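Local coordinates for rhusiopathiae surface protein B (Erysipelothrix rhusiopathiae, PDB 3V10), which probably binds collagen as a cell-wall-anchored surface adhesin, of which this chain is the collagen-binding region, at residues 44-56 with 94-106. Sequence-based numbering, arbitrary orientation.
Sequences KFKPGDFFDLTLP and GSHIHFEFMEDVL
H98 and D52, a non-hydrogen-bonded pair of antiparallel strands 50-54 and 96-101, illustrate how a strand pair of the Ig-like domain's sheet carries mostly polar groups on one face and apolar ones on the other. Followed outward, H98 CB passes D52 OD1 at 3.6 Å, and CG, held anti to the backbone N (chi1 -176°), lies near the same oxygen. ND1 donates to D52 OD1 over 2.7 Å, on the syn side of the carboxylate and almost in the imidazole plane. CE1 comes to 3.5 Å from F50 CD2, the two rings meeting obliquely, and NE2 lies near F50 CB. Farther along this face, water 2 donates to L53 O and joins it to H96 ND1.

The face carrying F51, L53, I97 and F99 is apolar, L53 CB meeting I97 CB at 4.0 Å. F99 CB sits over the face of the F51 ring, while the near-parallel rings barely overlap; F34 meets both edge-to-face. Just past the last bridge, F101 is sandwiched: F45 forms an offset stack on one face, with centroids 4.3 Å apart, and F99 CE1 lies over the other.

The type II turn K46-D49 continues the match, G48 N donating to F101 O at 2.9 Å. D49 OD2 accepts K46 N from above its carboxylate plane, a side-chain bond across the turn, and P47 CD packs on L106 CD2. The straight, short H98-D52 bond would fix the imidazole's rotation, and the nearby carboxylate would probably favour a protonated ring, whereas the other face is buried apolar packing in the Ig-like domain.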
loop_
_atom_site.group_PDB
_atom_site.type_symbol
_atom_site.label_atom_id
_atom_site.label_comp_id
_atom_site.label_asym_id
_atom_site.label_seq_id
_atom_site.Cartn_x
_atom_site.Cartn_y
_atom_site.Cartn_z
ATOM N N LYS A 44 24.593 26.751 -4.205
ATOM C CA LYS A 44 25.484 25.616 -4.422
ATOM C C LYS A 44 25.263 24.620 -3.271
ATOM O O LYS A 44 25.682 24.867 -2.137
ATOM C CB LYS A 44 26.936 26.123 -4.425
ATOM C CG LYS A 44 27.946 25.301 -5.243
ATOM C CD LYS A 44 28.112 25.818 -6.709
ATOM C CE LYS A 44 26.853 25.606 -7.588
ATOM N NZ LYS A 44 25.811 26.695 -7.686
ATOM N N PHE A 45 24.598 23.507 -3.564
ATOM C CA PHE A 45 24.349 22.504 -2.534
ATOM C C PHE A 45 25.666 21.869 -2.131
ATOM O O PHE A 45 26.497 21.541 -2.981
ATOM C CB PHE A 45 23.361 21.453 -3.039
ATOM C CG PHE A 45 21.972 21.993 -3.258
ATOM C CD1 PHE A 45 21.299 22.650 -2.229
ATOM C CD2 PHE A 45 21.330 21.831 -4.482
ATOM C CE1 PHE A 45 20.003 23.137 -2.420
ATOM C CE2 PHE A 45 20.036 22.314 -4.679
ATOM C CZ PHE A 45 19.372 22.967 -3.647
ATOM N N LYS A 46 25.848 21.726 -0.821
ATOM C CA LYS A 46 27.061 21.157 -0.247
ATOM C C LYS A 46 26.735 19.881 0.512
ATOM O O LYS A 46 25.638 19.735 1.056
ATOM C CB LYS A 46 27.683 22.142 0.742
ATOM C CG LYS A 46 27.893 23.549 0.210
ATOM C CD LYS A 46 28.982 23.591 -0.839
ATOM C CE LYS A 46 29.256 25.026 -1.259
ATOM N NZ LYS A 46 30.398 25.128 -2.202
ATOM N N PRO A 47 27.693 18.943 0.575
ATOM C CA PRO A 47 27.445 17.694 1.301
ATOM C C PRO A 47 26.987 18.043 2.715
ATOM O O PRO A 47 27.632 18.835 3.399
ATOM C CB PRO A 47 28.811 17.017 1.292
ATOM C CG PRO A 47 29.415 17.497 0.014
ATOM C CD PRO A 47 29.046 18.959 -0.002
ATOM N N GLY A 48 25.872 17.465 3.148
ATOM C CA GLY A 48 25.376 17.755 4.479
ATOM C C GLY A 48 24.176 18.688 4.488
ATOM O O GLY A 48 23.400 18.681 5.444
ATOM N N ASP A 49 24.025 19.507 3.448
ATOM C CA ASP A 49 22.872 20.401 3.386
ATOM C C ASP A 49 21.667 19.473 3.325
ATOM O O ASP A 49 21.780 18.337 2.860
ATOM C CB ASP A 49 22.914 21.298 2.140
ATOM C CG ASP A 49 24.019 22.343 2.199
ATOM O OD1 ASP A 49 24.581 22.580 3.296
ATOM O OD2 ASP A 49 24.314 22.941 1.142
ATOM N N PHE A 50 20.517 19.952 3.777
ATOM C CA PHE A 50 19.326 19.114 3.831
ATOM C C PHE A 50 18.022 19.898 3.865
ATOM O O PHE A 50 18.009 21.123 3.893
ATOM C CB PHE A 50 19.376 18.294 5.117
ATOM C CG PHE A 50 19.385 19.147 6.361
ATOM C CD1 PHE A 50 20.555 19.771 6.785
ATOM C CD2 PHE A 50 18.207 19.383 7.070
ATOM C CE1 PHE A 50 20.555 20.620 7.894
ATOM C CE2 PHE A 50 18.196 20.231 8.179
ATOM C CZ PHE A 50 19.373 20.851 8.591
ATOM N N PHE A 51 16.921 19.152 3.859
ATOM C CA PHE A 51 15.590 19.707 4.012
ATOM C C PHE A 51 14.728 18.597 4.579
ATOM O O PHE A 51 15.008 17.410 4.381
ATOM C CB PHE A 51 14.988 20.287 2.713
ATOM C CG PHE A 51 14.877 19.319 1.569
ATOM C CD1 PHE A 51 15.827 19.317 0.559
ATOM C CD2 PHE A 51 13.769 18.486 1.447
ATOM C CE1 PHE A 51 15.672 18.500 -0.567
ATOM C CE2 PHE A 51 13.605 17.672 0.333
ATOM C CZ PHE A 51 14.555 17.678 -0.677
ATOM N N ASP A 52 13.703 18.992 5.314
ATOM C CA ASP A 52 12.819 18.043 5.957
ATOM C C ASP A 52 11.382 18.134 5.511
ATOM O O ASP A 52 10.835 19.225 5.339
ATOM C CB ASP A 52 12.893 18.236 7.471
ATOM C CG ASP A 52 14.261 17.917 8.024
ATOM O OD1 ASP A 52 14.672 16.741 7.933
ATOM O OD2 ASP A 52 14.931 18.838 8.541
ATOM N N LEU A 53 10.766 16.969 5.346
ATOM C CA LEU A 53 9.370 16.888 4.949
ATOM C C LEU A 53 8.589 16.411 6.170
ATOM O O LEU A 53 9.058 15.550 6.915
ATOM C CB LEU A 53 9.208 15.891 3.795
ATOM C CG LEU A 53 10.080 16.173 2.567
ATOM C CD1 LEU A 53 9.857 15.099 1.507
ATOM C CD2 LEU A 53 9.747 17.543 2.012
ATOM N N THR A 54 7.409 16.982 6.382
ATOM C CA THR A 54 6.582 16.601 7.518
ATOM C C THR A 54 5.171 16.259 7.072
ATOM O O THR A 54 4.402 17.140 6.703
ATOM C CB THR A 54 6.497 17.734 8.554
ATOM O OG1 THR A 54 7.819 18.137 8.930
ATOM C CG2 THR A 54 5.745 17.268 9.793
ATOM N N LEU A 55 4.840 14.974 7.105
ATOM C CA LEU A 55 3.515 14.523 6.721
ATOM C C LEU A 55 2.519 15.073 7.742
ATOM O O LEU A 55 2.817 15.165 8.932
ATOM C CB LEU A 55 3.483 12.993 6.667
ATOM C CG LEU A 55 4.295 12.400 5.509
ATOM C CD1 LEU A 55 4.549 10.920 5.743
ATOM C CD2 LEU A 55 3.562 12.632 4.182
ATOM N N PRO A 56 1.315 15.444 7.286
ATOM C CA PRO A 56 0.278 16.001 8.159
ATOM C C PRO A 56 -0.365 15.013 9.120
ATOM O O PRO A 56 -0.264 13.800 8.951
ATOM C CB PRO A 56 -0.730 16.566 7.163
ATOM C CG PRO A 56 -0.681 15.525 6.072
ATOM C CD PRO A 56 0.804 15.240 5.918
ATOM N N GLY A 94 9.031 7.918 10.255
ATOM C CA GLY A 94 7.611 8.047 10.547
ATOM C C GLY A 94 6.952 9.121 9.701
ATOM O O GLY A 94 6.893 9.015 8.468
ATOM N N SER A 95 6.457 10.164 10.358
ATOM C CA SER A 95 5.810 11.274 9.656
ATOM C C SER A 95 6.869 12.273 9.191
ATOM O O SER A 95 6.560 13.241 8.499
ATOM C CB SER A 95 4.812 11.985 10.577
ATOM O OG SER A 95 3.769 11.111 10.997
ATOM N N HIS A 96 8.121 12.030 9.570
ATOM C CA HIS A 96 9.217 12.916 9.193
ATOM C C HIS A 96 10.143 12.249 8.182
ATOM O O HIS A 96 10.598 11.137 8.406
ATOM C CB HIS A 96 10.043 13.294 10.429
ATOM C CG HIS A 96 9.277 14.057 11.463
ATOM N ND1 HIS A 96 8.955 15.390 11.318
ATOM C CD2 HIS A 96 8.783 13.679 12.666
ATOM C CE1 HIS A 96 8.298 15.799 12.390
ATOM N NE2 HIS A 96 8.180 14.781 13.222
ATOM N N ILE A 97 10.421 12.940 7.083
ATOM C CA ILE A 97 11.310 12.421 6.045
ATOM C C ILE A 97 12.463 13.406 5.893
ATOM O O ILE A 97 12.243 14.601 5.682
ATOM C CB ILE A 97 10.585 12.294 4.687
ATOM C CG1 ILE A 97 9.215 11.640 4.877
ATOM C CG2 ILE A 97 11.438 11.480 3.728
ATOM C CD1 ILE A 97 9.275 10.243 5.428
ATOM N N HIS A 98 13.687 12.895 5.992
ATOM C CA HIS A 98 14.889 13.716 5.919
ATOM C C HIS A 98 15.652 13.498 4.620
ATOM O O HIS A 98 15.872 12.362 4.206
ATOM C CB HIS A 98 15.796 13.371 7.116
ATOM C CG HIS A 98 17.033 14.214 7.229
ATOM N ND1 HIS A 98 17.015 15.512 7.692
ATOM C CD2 HIS A 98 18.336 13.921 6.992
ATOM C CE1 HIS A 98 18.250 15.981 7.740
ATOM N NE2 HIS A 98 19.071 15.036 7.321
ATOM N N PHE A 99 16.035 14.585 3.965
ATOM C CA PHE A 99 16.826 14.471 2.748
ATOM C C PHE A 99 18.155 15.164 3.001
ATOM O O PHE A 99 18.178 16.293 3.485
ATOM C CB PHE A 99 16.132 15.128 1.551
ATOM C CG PHE A 99 16.982 15.155 0.306
ATOM C CD1 PHE A 99 17.954 16.139 0.126
ATOM C CD2 PHE A 99 16.843 14.173 -0.667
ATOM C CE1 PHE A 99 18.773 16.143 -0.997
ATOM C CE2 PHE A 99 17.662 14.166 -1.804
ATOM C CZ PHE A 99 18.628 15.155 -1.967
ATOM N N GLU A 100 19.254 14.484 2.685
ATOM C CA GLU A 100 20.587 15.050 2.870
ATOM C C GLU A 100 21.439 14.850 1.621
ATOM O O GLU A 100 21.429 13.779 1.015
ATOM C CB GLU A 100 21.281 14.402 4.079
ATOM C CG GLU A 100 22.727 14.847 4.279
ATOM C CD GLU A 100 23.400 14.153 5.454
ATOM O OE1 GLU A 100 23.310 12.910 5.537
ATOM O OE2 GLU A 100 24.025 14.845 6.287
ATOM N N PHE A 101 22.160 15.897 1.231
ATOM C CA PHE A 101 23.035 15.837 0.070
ATOM C C PHE A 101 24.320 15.108 0.451
ATOM O O PHE A 101 24.880 15.346 1.518
ATOM C CB PHE A 101 23.365 17.257 -0.405
ATOM C CG PHE A 101 22.227 17.945 -1.110
ATOM C CD1 PHE A 101 21.949 17.663 -2.442
ATOM C CD2 PHE A 101 21.434 18.872 -0.440
ATOM C CE1 PHE A 101 20.899 18.294 -3.103
ATOM C CE2 PHE A 101 20.376 19.510 -1.093
ATOM C CZ PHE A 101 20.110 19.219 -2.428
ATOM N N MET A 102 24.785 14.222 -0.422
ATOM C CA MET A 102 26.004 13.464 -0.165
ATOM C C MET A 102 27.217 14.127 -0.814
ATOM O O MET A 102 27.081 15.079 -1.581
ATOM C CB MET A 102 25.852 12.024 -0.674
ATOM C CG MET A 102 24.830 11.185 0.099
ATOM S SD MET A 102 25.301 10.827 1.825
ATOM C CE MET A 102 24.411 12.075 2.696
ATOM N N GLU A 103 28.399 13.606 -0.495
ATOM C CA GLU A 103 29.673 14.115 -1.002
ATOM C C GLU A 103 29.719 14.497 -2.483
ATOM O O GLU A 103 30.143 15.600 -2.834
ATOM C CB GLU A 103 30.772 13.081 -0.733
ATOM C CG GLU A 103 32.167 13.490 -1.187
ATOM C CD GLU A 103 32.711 14.666 -0.405
ATOM O OE1 GLU A 103 32.419 14.761 0.807
ATOM O OE2 GLU A 103 33.444 15.485 -0.998
ATOM N N ASP A 104 29.285 13.593 -3.351
ATOM C CA ASP A 104 29.343 13.850 -4.780
ATOM C C ASP A 104 28.458 14.945 -5.351
ATOM O O ASP A 104 28.426 15.139 -6.564
ATOM C CB ASP A 104 29.115 12.553 -5.546
ATOM C CG ASP A 104 30.286 11.595 -5.417
ATOM O OD1 ASP A 104 31.387 11.938 -5.897
ATOM O OD2 ASP A 104 30.107 10.506 -4.832
ATOM N N VAL A 105 27.744 15.671 -4.497
ATOM C CA VAL A 105 26.919 16.752 -5.012
ATOM C C VAL A 105 27.867 17.844 -5.488
ATOM O O VAL A 105 27.495 18.721 -6.266
ATOM C CB VAL A 105 25.963 17.309 -3.934
ATOM C CG1 VAL A 105 26.748 18.023 -2.856
ATOM C CG2 VAL A 105 24.940 18.238 -4.581
ATOM N N LEU A 106 29.114 17.759 -5.038
ATOM C CA LEU A 106 30.138 18.735 -5.397
ATOM C C LEU A 106 30.631 18.569 -6.836
ATOM O O LEU A 106 31.488 19.321 -7.301
ATOM C CB LEU A 106 31.321 18.617 -4.433
ATOM C CG LEU A 106 31.019 18.908 -2.962
ATOM C CD1 LEU A 106 32.264 18.691 -2.097
ATOM C CD2 LEU A 106 30.530 20.342 -2.844
HETATM O O HOH W 1 23.376 17.618 7.872
HETATM O O HOH W 2 10.407 16.317 9.108
#